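Local coordinates for aldo-keto reductase family 1, member B4 (Aldose reductase) (Schistosoma japonicum, PDB 4HBK), which probably catalyses the NADPH-dependent reduction of aldehydes, including the aldehyde form of sugars, to alcohols, as an aldose reductase of the aldo-keto reductase family, at residues Glu217-Ile225 against Leu317-Phe327; Val61-Leu69 against Asn84-Ala95. One frame throughout, in Å; residues are numbered along the deposited sequence.

How the contacts relate
Both contacts belong to one (beta/alpha)8 barrel. Contact 2 comes first along the chain and closes before contact 1 opens; it joins neighbouring outer helices, 60-71 and 85-98, which flank strand 75-77. Contact 1 ties the loop after strand 213-217 to the segment that leaves helix 311-319 for the C-terminal tail. Their centres are 31 Å apart on opposite sides of the chain's centre, with nearest atoms about 15 Å apart, so they do not touch. Both nevertheless border the predicted proton donor, Tyr82: its side chain is about 8 Å from that of Phe327 in contact 1, so the tail probably lies near the active site, and about 4 Å from that of Asn84 in contact 2.

Contact 1: Glu217-Ile225 against Leu317-Phe327; sequences EIHANFPNI and LNTESLNERQF
Glu217 reaches Gln326 and Phe327 with an extended side chain, CG anti to the backbone N (chi1 168°), and its carboxylate takes both backbone amides. Gln326 N approaches the syn lone pair of Glu217 OE2 at 2.7 Å. Phe327 N meets Glu217 OE1 at 2.9 Å, also from the syn side but 25° out of the carboxylate plane. The anti lone pair of OE2 is engaged by NE2 of His219, in the ring plane, and a water links OE1 to Arg325 NH1 and Phe327 O. Ala220 O shares a second water with Leu317 O. The backbone O of Asn221 accepts from Glu324 N at 2.9 Å, whereas Leu322 N makes a weak bond to Asn221 OD1. Over the face of the Phe222 ring lies Arg325 CB, in a CH-pi contact 4.2 Å from the centroid. The CZ rim of that ring points at the middle of one guanidinium face of Arg325, with CZ 3.5 Å from its plane; the two planes are 65° apart, so this is no parallel stack. Pro223 sets CD against Asn323 ND2 at 3.6 Å. Two further waters bridge Asn224 to the guanidinium, and Phe340 adds a cation-pi partner to Arg325. With several donors on its carboxylate, Glu217 is probably stabilised as an anion, a fixed acceptor that holds the tail backbone at Gln326 and Phe327.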
ATOM      1  N   GLU A 217       7.719   0.706  -1.687  1.00  8.30           N
ATOM      2  CA  GLU A 217       8.381  -0.588  -1.811  1.00 10.09           C
ATOM      3  C   GLU A 217       9.390  -0.791  -0.693  1.00 12.33           C
ATOM      4  O   GLU A 217      10.323  -0.000  -0.525  1.00 12.78           O
ATOM      5  CB  GLU A 217       9.077  -0.720  -3.167  1.00 10.39           C
ATOM      6  CG  GLU A 217      10.037  -1.905  -3.270  1.00 10.16           C
ATOM      7  CD  GLU A 217      10.718  -1.974  -4.633  1.00 15.17           C
ATOM      8  OE1 GLU A 217      10.400  -1.139  -5.513  1.00 12.23           O
ATOM      9  OE2 GLU A 217      11.569  -2.865  -4.824  1.00 18.96           O
ATOM     10  N   ILE A 218       9.197  -1.861   0.070  1.00 11.13           N
ATOM     11  CA  ILE A 218      10.112  -2.206   1.150  1.00 12.19           C
ATOM     12  C   ILE A 218      10.213  -3.732   1.290  1.00 13.07           C
ATOM     13  O   ILE A 218       9.196  -4.443   1.391  1.00 11.10           O
ATOM     14  CB  ILE A 218       9.670  -1.593   2.503  1.00 10.83           C
ATOM     15  CG1 ILE A 218       9.238  -0.137   2.340  1.00  7.69           C
ATOM     16  CG2 ILE A 218      10.792  -1.692   3.541  1.00 10.93           C
ATOM     17  CD1 ILE A 218       8.706   0.463   3.645  1.00  6.82           C
ATOM     18  N   HIS A 219      11.443  -4.232   1.290  1.00 12.37           N
ATOM     19  CA  HIS A 219      11.693  -5.647   1.516  1.00 12.29           C
ATOM     20  C   HIS A 219      13.185  -5.852   1.744  1.00 15.11           C
ATOM     21  O   HIS A 219      13.982  -4.911   1.623  1.00 14.02           O
ATOM     22  CB  HIS A 219      11.195  -6.486   0.337  1.00 10.79           C
ATOM     23  CG  HIS A 219      11.676  -5.987  -0.985  1.00 13.47           C
ATOM     24  ND1 HIS A 219      12.916  -6.307  -1.487  1.00 13.35           N
ATOM     25  CD2 HIS A 219      11.105  -5.154  -1.886  1.00 12.33           C
ATOM     26  CE1 HIS A 219      13.081  -5.715  -2.659  1.00 16.23           C
ATOM     27  NE2 HIS A 219      11.998  -5.002  -2.922  1.00 14.32           N
ATOM     28  N   ALA A 220      13.567  -7.075   2.088  1.00 11.00           N
ATOM     29  CA  ALA A 220      14.938  -7.335   2.493  1.00 12.76           C
ATOM     30  C   ALA A 220      15.947  -6.978   1.408  1.00 14.84           C
ATOM     31  O   ALA A 220      17.097  -6.709   1.717  1.00 18.34           O
ATOM     32  CB  ALA A 220      15.097  -8.789   2.928  1.00 15.11           C
ATOM     33  N   ASN A 221      15.522  -6.967   0.145  1.00 13.66           N
ATOM     34  CA  ASN A 221      16.424  -6.621  -0.957  1.00 16.69           C
ATOM     35  C   ASN A 221      16.324  -5.153  -1.338  1.00 18.14           C
ATOM     36  O   ASN A 221      17.009  -4.698  -2.254  1.00 19.80           O
ATOM     37  CB  ASN A 221      16.179  -7.502  -2.193  1.00 15.92           C
ATOM     38  CG  ASN A 221      17.148  -8.671  -2.279  1.00 20.38           C
ATOM     39  OD1 ASN A 221      18.126  -8.749  -1.525  1.00 20.29           O
ATOM     40  ND2 ASN A 221      16.891  -9.576  -3.213  1.00 20.95           N
ATOM     41  N   PHE A 222      15.456  -4.427  -0.640  1.00 16.86           N
ATOM     42  CA  PHE A 222      15.385  -2.972  -0.767  1.00 17.39           C
ATOM     43  C   PHE A 222      14.810  -2.350   0.501  1.00 15.35           C
ATOM     44  O   PHE A 222      13.614  -2.062   0.578  1.00 13.09           O
ATOM     45  CB  PHE A 222      14.568  -2.559  -1.986  1.00 15.81           C
ATOM     46  CG  PHE A 222      14.723  -1.117  -2.336  1.00 16.82           C
ATOM     47  CD1 PHE A 222      15.930  -0.637  -2.809  1.00 20.70           C
ATOM     48  CD2 PHE A 222      13.675  -0.232  -2.169  1.00 15.60           C
ATOM     49  CE1 PHE A 222      16.086   0.712  -3.121  1.00 23.79           C
ATOM     50  CE2 PHE A 222      13.825   1.104  -2.477  1.00 15.68           C
ATOM     51  CZ  PHE A 222      15.033   1.578  -2.957  1.00 18.04           C
ATOM     52  N   PRO A 223      15.666  -2.150   1.511  1.00 17.80           N
ATOM     53  CA  PRO A 223      15.164  -1.816   2.847  1.00 17.15           C
ATOM     54  C   PRO A 223      14.584  -0.408   2.943  1.00 11.63           C
ATOM     55  O   PRO A 223      13.799  -0.155   3.854  1.00 11.68           O
ATOM     56  CB  PRO A 223      16.406  -1.972   3.746  1.00 17.43           C
ATOM     57  CG  PRO A 223      17.398  -2.773   2.923  1.00 15.67           C
ATOM     58  CD  PRO A 223      17.124  -2.354   1.505  1.00 20.56           C
ATOM     59  N   ASN A 224      14.943   0.477   2.022  1.00 12.87           N
ATOM     60  CA  ASN A 224      14.408   1.843   2.018  1.00 14.22           C
ATOM     61  C   ASN A 224      14.530   2.503   3.387  1.00 15.20           C
ATOM     62  O   ASN A 224      13.603   3.180   3.832  1.00 18.57           O
ATOM     63  CB  ASN A 224      12.935   1.819   1.600  1.00 11.16           C
ATOM     64  CG  ASN A 224      12.580   2.923   0.625  1.00 11.85           C
ATOM     65  OD1 ASN A 224      13.267   3.938   0.547  1.00 10.80           O
ATOM     66  ND2 ASN A 224      11.494   2.729  -0.129  1.00 10.04           N
ATOM     67  N   ILE A 225      15.677   2.319   4.043  1.00 14.87           N
ATOM     68  CA  ILE A 225      15.880   2.761   5.431  1.00 16.23           C
ATOM     69  C   ILE A 225      15.722   4.271   5.663  1.00 17.35           C
ATOM     70  O   ILE A 225      14.997   4.696   6.560  1.00 15.82           O
ATOM     71  CB  ILE A 225      17.269   2.337   5.989  1.00 17.12           C
ATOM     72  CG1 ILE A 225      17.503   0.833   5.837  1.00 20.44           C
ATOM     73  CG2 ILE A 225      17.385   2.695   7.458  1.00 19.75           C
ATOM     74  CD1 ILE A 225      16.969   0.021   6.974  1.00 22.15           C
ATOM     75  N   LEU A 317      20.046  -9.747   7.714  1.00 24.77           N
ATOM     76  CA  LEU A 317      19.186  -9.479   6.564  1.00 23.82           C
ATOM     77  C   LEU A 317      19.511  -8.122   5.946  1.00 24.62           C
ATOM     78  O   LEU A 317      19.605  -7.999   4.728  1.00 23.93           O
ATOM     79  CB  LEU A 317      17.705  -9.578   6.951  1.00 23.71           C
ATOM     80  CG  LEU A 317      17.229 -10.995   7.310  1.00 18.25           C
ATOM     81  CD1 LEU A 317      15.871 -10.988   7.993  1.00 14.07           C
ATOM     82  CD2 LEU A 317      17.191 -11.860   6.075  1.00 14.52           C
ATOM     83  N   ASN A 318      19.709  -7.109   6.785  1.00 27.29           N
ATOM     84  CA  ASN A 318      20.087  -5.785   6.285  1.00 27.71           C
ATOM     85  C   ASN A 318      21.424  -5.773   5.544  1.00 27.05           C
ATOM     86  O   ASN A 318      21.512  -5.259   4.434  1.00 28.53           O
ATOM     87  CB  ASN A 318      20.075  -4.743   7.402  1.00 27.61           C
ATOM     88  CG  ASN A 318      18.662  -4.308   7.780  1.00 33.39           C
ATOM     89  OD1 ASN A 318      17.842  -3.990   6.912  1.00 26.94           O
ATOM     90  ND2 ASN A 318      18.369  -4.304   9.082  1.00 30.24           N
ATOM     91  N   THR A 319      22.457  -6.361   6.137  1.00 26.91           N
ATOM     92  CA  THR A 319      23.774  -6.343   5.500  1.00 29.13           C
ATOM     93  C   THR A 319      23.852  -7.179   4.210  1.00 33.15           C
ATOM     94  O   THR A 319      24.691  -6.911   3.343  1.00 33.35           O
ATOM     95  CB  THR A 319      24.910  -6.725   6.482  1.00 30.73           C
ATOM     96  OG1 THR A 319      24.821  -8.113   6.818  1.00 34.02           O
ATOM     97  CG2 THR A 319      24.814  -5.902   7.746  1.00 29.24           C
ATOM     98  N   GLU A 320      22.972  -8.172   4.077  1.00 29.89           N
ATOM     99  CA  GLU A 320      22.943  -9.023   2.884  1.00 28.55           C
ATOM    100  C   GLU A 320      22.069  -8.468   1.748  1.00 29.91           C
ATOM    101  O   GLU A 320      22.015  -9.036   0.653  1.00 27.73           O
ATOM    102  CB  GLU A 320      22.474 -10.437   3.246  1.00 31.15           C
ATOM    103  CG  GLU A 320      23.377 -11.155   4.232  1.00 32.28           C
ATOM    104  CD  GLU A 320      24.755 -11.445   3.663  1.00 41.14           C
ATOM    105  OE1 GLU A 320      24.895 -11.445   2.416  1.00 33.53           O
ATOM    106  OE2 GLU A 320      25.691 -11.672   4.466  1.00 39.11           O
ATOM    107  N   SER A 321      21.387  -7.359   2.007  1.00 24.71           N
ATOM    108  CA  SER A 321      20.497  -6.765   1.011  1.00 26.79           C
ATOM    109  C   SER A 321      21.226  -6.404  -0.288  1.00 25.26           C
ATOM    110  O   SER A 321      22.413  -6.079  -0.262  1.00 24.91           O
ATOM    111  CB  SER A 321      19.834  -5.520   1.588  1.00 22.62           C
ATOM    112  OG  SER A 321      18.969  -4.953   0.629  1.00 23.23           O
ATOM    113  N   LEU A 322      20.508  -6.426  -1.412  1.00 31.25           N
ATOM    114  CA  LEU A 322      21.116  -6.172  -2.728  1.00 32.44           C
ATOM    115  C   LEU A 322      21.791  -4.804  -2.967  1.00 38.19           C
ATOM    116  O   LEU A 322      22.914  -4.781  -3.472  1.00 52.83           O
ATOM    117  CB  LEU A 322      20.190  -6.561  -3.890  1.00 33.99           C
ATOM    118  CG  LEU A 322      20.495  -7.956  -4.453  1.00 41.06           C
ATOM    119  CD1 LEU A 322      19.853  -8.151  -5.820  1.00 39.95           C
ATOM    120  CD2 LEU A 322      22.003  -8.190  -4.538  1.00 33.82           C
ATOM    121  N   ASN A 323      21.145  -3.672  -2.686  1.00 41.64           N
ATOM    122  CA  ASN A 323      19.711  -3.526  -2.536  1.00 30.09           C
ATOM    123  C   ASN A 323      19.258  -2.731  -3.750  1.00 27.62           C
ATOM    124  O   ASN A 323      19.812  -1.683  -4.058  1.00 29.23           O
ATOM    125  CB  ASN A 323      19.353  -2.790  -1.235  1.00 38.85           C
ATOM    126  CG  ASN A 323      19.994  -1.392  -1.120  1.00 48.30           C
ATOM    127  OD1 ASN A 323      20.330  -0.749  -2.115  1.00 47.79           O
ATOM    128  ND2 ASN A 323      20.149  -0.923   0.114  1.00 41.48           N
ATOM    129  N   GLU A 324      18.278  -3.240  -4.472  1.00 28.74           N
ATOM    130  CA  GLU A 324      17.932  -2.630  -5.743  1.00 24.91           C
ATOM    131  C   GLU A 324      16.429  -2.469  -5.849  1.00 24.96           C
ATOM    132  O   GLU A 324      15.676  -3.390  -5.530  1.00 23.01           O
ATOM    133  CB  GLU A 324      18.451  -3.496  -6.891  1.00 31.73           C
ATOM    134  CG  GLU A 324      17.358  -4.279  -7.601  1.00 41.98           C
ATOM    135  CD  GLU A 324      17.883  -5.458  -8.405  1.00 51.28           C
ATOM    136  OE1 GLU A 324      17.059  -6.331  -8.774  1.00 47.99           O
ATOM    137  OE2 GLU A 324      19.109  -5.511  -8.665  1.00 42.80           O
ATOM    138  N   ARG A 325      15.999  -1.294  -6.298  1.00 24.82           N
ATOM    139  CA  ARG A 325      14.583  -1.009  -6.460  1.00 21.43           C
ATOM    140  C   ARG A 325      13.978  -1.885  -7.542  1.00 20.67           C
ATOM    141  O   ARG A 325      14.469  -1.902  -8.674  1.00 23.39           O
ATOM    142  CB  ARG A 325      14.376   0.455  -6.832  1.00 15.29           C
ATOM    143  CG  ARG A 325      12.941   0.910  -6.649  1.00 16.96           C
ATOM    144  CD  ARG A 325      12.741   2.370  -7.053  1.00 15.03           C
ATOM    145  NE  ARG A 325      13.478   3.306  -6.213  1.00 14.41           N
ATOM    146  CZ  ARG A 325      13.056   3.744  -5.025  1.00 17.15           C
ATOM    147  NH1 ARG A 325      11.906   3.307  -4.518  1.00 10.18           N
ATOM    148  NH2 ARG A 325      13.787   4.621  -4.341  1.00 14.33           N
ATOM    149  N   GLN A 326      12.901  -2.594  -7.211  1.00 15.91           N
ATOM    150  CA  GLN A 326      12.225  -3.441  -8.199  1.00 21.15           C
ATOM    151  C   GLN A 326      11.162  -2.686  -9.004  1.00 20.62           C
ATOM    152  O   GLN A 326      10.943  -2.975 -10.183  1.00 21.40           O
ATOM    153  CB  GLN A 326      11.591  -4.668  -7.536  1.00 20.49           C
ATOM    154  CG  GLN A 326      12.497  -5.413  -6.573  1.00 20.97           C
ATOM    155  CD  GLN A 326      13.770  -5.919  -7.226  1.00 39.76           C
ATOM    156  OE1 GLN A 326      14.874  -5.706  -6.714  1.00 41.26           O
ATOM    157  NE2 GLN A 326      13.624  -6.605  -8.358  1.00 38.61           N
ATOM    158  N   PHE A 327      10.490  -1.728  -8.371  1.00 16.86           N
ATOM    159  CA  PHE A 327       9.406  -1.010  -9.038  1.00 16.23           C
ATOM    160  C   PHE A 327       9.788   0.429  -9.331  1.00 16.91           C
ATOM    161  O   PHE A 327       9.716   1.295  -8.467  1.00 16.45           O
ATOM    162  CB  PHE A 327       8.107  -1.105  -8.227  1.00 17.37           C
ATOM    163  CG  PHE A 327       7.624  -2.516  -8.048  1.00 21.23           C
ATOM    164  CD1 PHE A 327       6.777  -3.100  -8.976  1.00 26.35           C
ATOM    165  CD2 PHE A 327       8.061  -3.276  -6.976  1.00 22.80           C
ATOM    166  CE1 PHE A 327       6.359  -4.420  -8.819  1.00 33.73           C
ATOM    167  CE2 PHE A 327       7.649  -4.591  -6.820  1.00 25.47           C
ATOM    168  CZ  PHE A 327       6.797  -5.160  -7.741  1.00 24.46           C
TER
HETATM  169  O   HOH W   1       9.854   1.609  -5.736  1.00 16.21           O
HETATM  170  O   HOH W   2      18.457  -9.104   2.447  1.00 31.41           O
HETATM  171  O   HOH W   3      10.234   4.324  -2.314  1.00  9.25           O
HETATM  172  O   HOH W   4      13.381   5.270  -1.669  1.00 13.44           O

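Contact 2: Val61-Leu69 against Asn84-Ala95; sequences VGAAVKKAL and NEAEIGEALENA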
ATOM      1  N   VAL A  61      -9.265 -12.566  -7.414  1.00 14.53           N
ATOM      2  CA  VAL A  61      -9.278 -11.608  -6.314  1.00 14.70           C
ATOM      3  C   VAL A  61     -10.468 -11.802  -5.368  1.00 12.10           C
ATOM      4  O   VAL A  61     -10.320 -11.720  -4.143  1.00 10.24           O
ATOM      5  CB  VAL A  61      -9.190 -10.129  -6.779  1.00 14.33           C
ATOM      6  CG1 VAL A  61     -10.506  -9.663  -7.387  1.00 14.97           C
ATOM      7  CG2 VAL A  61      -8.826  -9.243  -5.602  1.00 13.91           C
ATOM      8  N   GLY A  62     -11.640 -12.075  -5.930  1.00 12.33           N
ATOM      9  CA  GLY A  62     -12.828 -12.282  -5.122  1.00 10.69           C
ATOM     10  C   GLY A  62     -12.618 -13.423  -4.147  1.00 14.53           C
ATOM     11  O   GLY A  62     -12.926 -13.326  -2.949  1.00 11.48           O
ATOM     12  N   ALA A  63     -12.066 -14.516  -4.660  1.00 11.77           N
ATOM     13  CA  ALA A  63     -11.825 -15.695  -3.838  1.00 15.06           C
ATOM     14  C   ALA A  63     -10.731 -15.434  -2.804  1.00 13.02           C
ATOM     15  O   ALA A  63     -10.804 -15.926  -1.670  1.00 10.59           O
ATOM     16  CB  ALA A  63     -11.468 -16.887  -4.714  1.00 10.82           C
ATOM     17  N   ALA A  64      -9.717 -14.664  -3.202  1.00 10.90           N
ATOM     18  CA  ALA A  64      -8.649 -14.263  -2.287  1.00 10.61           C
ATOM     19  C   ALA A  64      -9.201 -13.444  -1.115  1.00 10.45           C
ATOM     20  O   ALA A  64      -8.808 -13.657   0.033  1.00 10.43           O
ATOM     21  CB  ALA A  64      -7.572 -13.487  -3.025  1.00 11.33           C
ATOM     22  N   VAL A  65     -10.116 -12.518  -1.396  1.00  8.78           N
ATOM     23  CA  VAL A  65     -10.683 -11.678  -0.342  1.00  9.84           C
ATOM     24  C   VAL A  65     -11.393 -12.539   0.715  1.00 10.68           C
ATOM     25  O   VAL A  65     -11.102 -12.453   1.910  1.00  7.41           O
ATOM     26  CB  VAL A  65     -11.619 -10.589  -0.919  1.00  9.33           C
ATOM     27  CG1 VAL A  65     -12.502  -9.992   0.166  1.00 10.49           C
ATOM     28  CG2 VAL A  65     -10.800  -9.501  -1.613  1.00  8.07           C
ATOM     29  N   LYS A  66     -12.303 -13.385   0.255  1.00 12.18           N
ATOM     30  CA  LYS A  66     -12.995 -14.341   1.117  1.00 13.85           C
ATOM     31  C   LYS A  66     -12.028 -15.240   1.903  1.00 10.56           C
ATOM     32  O   LYS A  66     -12.204 -15.437   3.100  1.00  9.47           O
ATOM     33  CB  LYS A  66     -13.934 -15.201   0.268  1.00 12.49           C
ATOM     34  CG  LYS A  66     -14.824 -16.166   1.036  1.00 17.80           C
ATOM     35  CD  LYS A  66     -15.689 -16.935   0.037  1.00 25.65           C
ATOM     36  CE  LYS A  66     -16.819 -17.683   0.709  1.00 26.20           C
ATOM     37  NZ  LYS A  66     -16.300 -18.824   1.489  1.00 28.69           N
ATOM     38  N   LYS A  67     -11.019 -15.790   1.235  1.00 10.23           N
ATOM     39  CA  LYS A  67     -10.069 -16.674   1.914  1.00 10.09           C
ATOM     40  C   LYS A  67      -9.311 -15.903   2.984  1.00 11.43           C
ATOM     41  O   LYS A  67      -9.239 -16.332   4.138  1.00 12.08           O
ATOM     42  CB  LYS A  67      -9.100 -17.312   0.915  1.00 14.93           C
ATOM     43  CG  LYS A  67      -7.979 -18.148   1.536  1.00 13.96           C
ATOM     44  CD  LYS A  67      -8.506 -19.404   2.229  1.00 12.23           C
ATOM     45  CE  LYS A  67      -9.399 -20.219   1.308  1.00 12.33           C
ATOM     46  NZ  LYS A  67      -9.722 -21.547   1.889  1.00 18.47           N
ATOM     47  N   ALA A  68      -8.767 -14.747   2.607  1.00 11.76           N
ATOM     48  CA  ALA A  68      -8.073 -13.890   3.565  1.00 11.93           C
ATOM     49  C   ALA A  68      -8.904 -13.622   4.821  1.00 10.77           C
ATOM     50  O   ALA A  68      -8.391 -13.707   5.944  1.00 12.57           O
ATOM     51  CB  ALA A  68      -7.685 -12.570   2.922  1.00  8.38           C
ATOM     52  N   LEU A  69     -10.172 -13.259   4.636  1.00  9.94           N
ATOM     53  CA  LEU A  69     -11.004 -12.873   5.774  1.00  9.38           C
ATOM     54  C   LEU A  69     -11.306 -14.087   6.657  1.00 13.05           C
ATOM     55  O   LEU A  69     -11.345 -13.966   7.875  1.00  9.91           O
ATOM     56  CB  LEU A  69     -12.299 -12.174   5.330  1.00 10.28           C
ATOM     57  CG  LEU A  69     -12.214 -10.807   4.631  1.00 16.12           C
ATOM     58  CD1 LEU A  69     -13.596 -10.334   4.153  1.00 11.76           C
ATOM     59  CD2 LEU A  69     -11.600  -9.767   5.531  1.00 13.57           C
ATOM     60  N   ASN A  84     -10.446  -3.879 -10.443  1.00 16.08           N
ATOM     61  CA  ASN A  84     -11.160  -5.024  -9.888  1.00 13.67           C
ATOM     62  C   ASN A  84     -11.852  -4.713  -8.573  1.00 13.92           C
ATOM     63  O   ASN A  84     -12.171  -5.620  -7.809  1.00 14.42           O
ATOM     64  CB  ASN A  84     -10.208  -6.210  -9.691  1.00 13.96           C
ATOM     65  CG  ASN A  84      -9.041  -5.869  -8.794  1.00 12.90           C
ATOM     66  OD1 ASN A  84      -9.023  -4.809  -8.168  1.00 10.11           O
ATOM     67  ND2 ASN A  84      -8.061  -6.766  -8.718  1.00 12.62           N
ATOM     68  N   GLU A  85     -12.082  -3.434  -8.298  1.00 15.51           N
ATOM     69  CA  GLU A  85     -12.701  -3.054  -7.032  1.00 14.17           C
ATOM     70  C   GLU A  85     -14.165  -3.492  -6.983  1.00 15.36           C
ATOM     71  O   GLU A  85     -14.725  -3.683  -5.904  1.00 15.07           O
ATOM     72  CB  GLU A  85     -12.570  -1.550  -6.780  1.00 12.79           C
ATOM     73  CG  GLU A  85     -11.127  -1.094  -6.619  1.00 14.43           C
ATOM     74  CD  GLU A  85     -11.002   0.339  -6.146  1.00 16.17           C
ATOM     75  OE1 GLU A  85     -11.604   1.239  -6.770  1.00 15.38           O
ATOM     76  OE2 GLU A  85     -10.298   0.569  -5.141  1.00 14.88           O
ATOM     77  N   ALA A  86     -14.784  -3.665  -8.148  1.00 11.90           N
ATOM     78  CA  ALA A  86     -16.164  -4.140  -8.192  1.00 11.48           C
ATOM     79  C   ALA A  86     -16.237  -5.611  -7.768  1.00 13.97           C
ATOM     80  O   ALA A  86     -17.135  -6.001  -7.031  1.00 11.52           O
ATOM     81  CB  ALA A  86     -16.762  -3.936  -9.583  1.00 13.29           C
ATOM     82  N   GLU A  87     -15.281  -6.416  -8.226  1.00 12.60           N
ATOM     83  CA  GLU A  87     -15.199  -7.815  -7.812  1.00 15.00           C
ATOM     84  C   GLU A  87     -14.860  -7.917  -6.331  1.00 13.77           C
ATOM     85  O   GLU A  87     -15.357  -8.795  -5.625  1.00 14.43           O
ATOM     86  CB  GLU A  87     -14.158  -8.576  -8.642  1.00 16.04           C
ATOM     87  CG  GLU A  87     -14.590  -8.910 -10.064  1.00 24.02           C
ATOM     88  CD  GLU A  87     -14.783  -7.679 -10.959  1.00 32.65           C
ATOM     89  OE1 GLU A  87     -14.125  -6.630 -10.717  1.00 27.73           O
ATOM     90  OE2 GLU A  87     -15.606  -7.769 -11.910  1.00 30.60           O
ATOM     91  N   ILE A  88     -14.004  -7.018  -5.864  1.00 12.24           N
ATOM     92  CA  ILE A  88     -13.645  -6.981  -4.456  1.00 11.79           C
ATOM     93  C   ILE A  88     -14.858  -6.602  -3.598  1.00 13.45           C
ATOM     94  O   ILE A  88     -15.186  -7.281  -2.627  1.00 12.05           O
ATOM     95  CB  ILE A  88     -12.474  -6.009  -4.214  1.00 10.85           C
ATOM     96  CG1 ILE A  88     -11.170  -6.637  -4.718  1.00 12.01           C
ATOM     97  CG2 ILE A  88     -12.373  -5.641  -2.729  1.00 10.78           C
ATOM     98  CD1 ILE A  88      -9.997  -5.679  -4.855  1.00  8.42           C
ATOM     99  N   GLY A  89     -15.523  -5.514  -3.972  1.00 13.97           N
ATOM    100  CA  GLY A  89     -16.701  -5.051  -3.266  1.00 13.11           C
ATOM    101  C   GLY A  89     -17.736  -6.146  -3.061  1.00 17.07           C
ATOM    102  O   GLY A  89     -18.317  -6.263  -1.985  1.00 15.12           O
ATOM    103  N   GLU A  90     -17.972  -6.952  -4.091  1.00 12.25           N
ATOM    104  CA  GLU A  90     -18.986  -8.002  -4.003  1.00 15.21           C
ATOM    105  C   GLU A  90     -18.522  -9.120  -3.078  1.00 17.62           C
ATOM    106  O   GLU A  90     -19.263  -9.547  -2.184  1.00 16.87           O
ATOM    107  CB  GLU A  90     -19.314  -8.573  -5.386  1.00 14.57           C
ATOM    108  CG  GLU A  90     -20.454  -9.574  -5.376  1.00 17.82           C
ATOM    109  CD  GLU A  90     -20.748 -10.143  -6.754  1.00 27.36           C
ATOM    110  OE1 GLU A  90     -21.936 -10.394  -7.047  1.00 33.83           O
ATOM    111  OE2 GLU A  90     -19.798 -10.346  -7.542  1.00 30.51           O
ATOM    112  N   ALA A  91     -17.298  -9.595  -3.296  1.00 10.90           N
ATOM    113  CA  ALA A  91     -16.736 -10.620  -2.429  1.00 14.69           C
ATOM    114  C   ALA A  91     -16.744 -10.145  -0.973  1.00 13.71           C
ATOM    115  O   ALA A  91     -17.093 -10.898  -0.065  1.00 13.62           O
ATOM    116  CB  ALA A  91     -15.321 -10.992  -2.882  1.00 11.27           C
ATOM    117  N   LEU A  92     -16.384  -8.883  -0.759  1.00 13.87           N
ATOM    118  CA  LEU A  92     -16.358  -8.301   0.583  1.00 11.98           C
ATOM    119  C   LEU A  92     -17.748  -8.315   1.221  1.00 14.78           C
ATOM    120  O   LEU A  92     -17.911  -8.676   2.386  1.00 10.92           O
ATOM    121  CB  LEU A  92     -15.860  -6.856   0.529  1.00 14.65           C
ATOM    122  CG  LEU A  92     -15.129  -6.274   1.744  1.00 15.37           C
ATOM    123  CD1 LEU A  92     -15.444  -4.790   1.942  1.00 13.94           C
ATOM    124  CD2 LEU A  92     -15.437  -7.063   2.994  1.00 12.43           C
ATOM    125  N   GLU A  93     -18.747  -7.894   0.458  1.00 12.52           N
ATOM    126  CA  GLU A  93     -20.092  -7.772   0.997  1.00 17.41           C
ATOM    127  C   GLU A  93     -20.624  -9.143   1.386  1.00 16.51           C
ATOM    128  O   GLU A  93     -21.261  -9.305   2.425  1.00 17.59           O
ATOM    129  CB  GLU A  93     -21.017  -7.118  -0.022  1.00 17.38           C
ATOM    130  CG  GLU A  93     -22.439  -6.895   0.464  1.00 18.54           C
ATOM    131  CD  GLU A  93     -23.242  -6.125  -0.560  1.00 25.85           C
ATOM    132  OE1 GLU A  93     -23.606  -6.721  -1.599  1.00 24.61           O
ATOM    133  OE2 GLU A  93     -23.474  -4.913  -0.347  1.00 29.26           O
ATOM    134  N   ASN A  94     -20.351 -10.135   0.552  1.00 16.84           N
ATOM    135  CA  ASN A  94     -20.802 -11.481   0.844  1.00 19.95           C
ATOM    136  C   ASN A  94     -20.074 -12.066   2.043  1.00 18.47           C
ATOM    137  O   ASN A  94     -20.677 -12.758   2.856  1.00 19.47           O
ATOM    138  CB  ASN A  94     -20.667 -12.375  -0.389  1.00 20.17           C
ATOM    139  CG  ASN A  94     -21.661 -12.008  -1.476  1.00 24.24           C
ATOM    140  OD1 ASN A  94     -22.725 -11.452  -1.193  1.00 24.74           O
ATOM    141  ND2 ASN A  94     -21.326 -12.325  -2.729  1.00 22.57           N
ATOM    142  N   ALA A  95     -18.782 -11.769   2.168  1.00 17.65           N
ATOM    143  CA  ALA A  95     -17.992 -12.273   3.293  1.00 14.33           C
ATOM    144  C   ALA A  95     -18.417 -11.686   4.633  1.00 16.50           C
ATOM    145  O   ALA A  95     -18.525 -12.411   5.613  1.00 21.27           O
ATOM    146  CB  ALA A  95     -16.509 -12.038   3.065  1.00 19.24           C
TER
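Helices 61-69 and 85-95 run in roughly the same direction, their axes approaching to 8.4 Å and crossing at -34°. The backbones come nearest at Gly62 and Ala91, whose CA atoms are 5.0 Å apart; there the methyl of Ala91 lies against the peptide of the other helix, with CB 3.3 Å from Gly62 O. Larger apolar groups continue the seam in both directions. Val61 divides its branches: CG2, anti to the backbone N, touches Ile88 CG1 at 3.6 Å, while CG1 lies against Glu87 CB and the ND2 end of Asn84. One turn on, Val65 meets Ile88 and Ala91 more loosely, CB to CB 4.2 Å for the latter. At the far end Leu69 brings a single methyl, CD1, to Ala95 CB at 3.5 Å and to Leu92 CD2 at 3.9 Å, the two leucine side chains crossing at about a right angle. Beneath the seam, Val65 and Leu92 both rest on Leu76 of strand 75-77, and Ile88 also touches Leu133 of helix 119-133. Two neighbouring helices at a shallow angle, seated on the strand that connects them, are characteristic of the outer layer of a (beta/alpha)8 barrel.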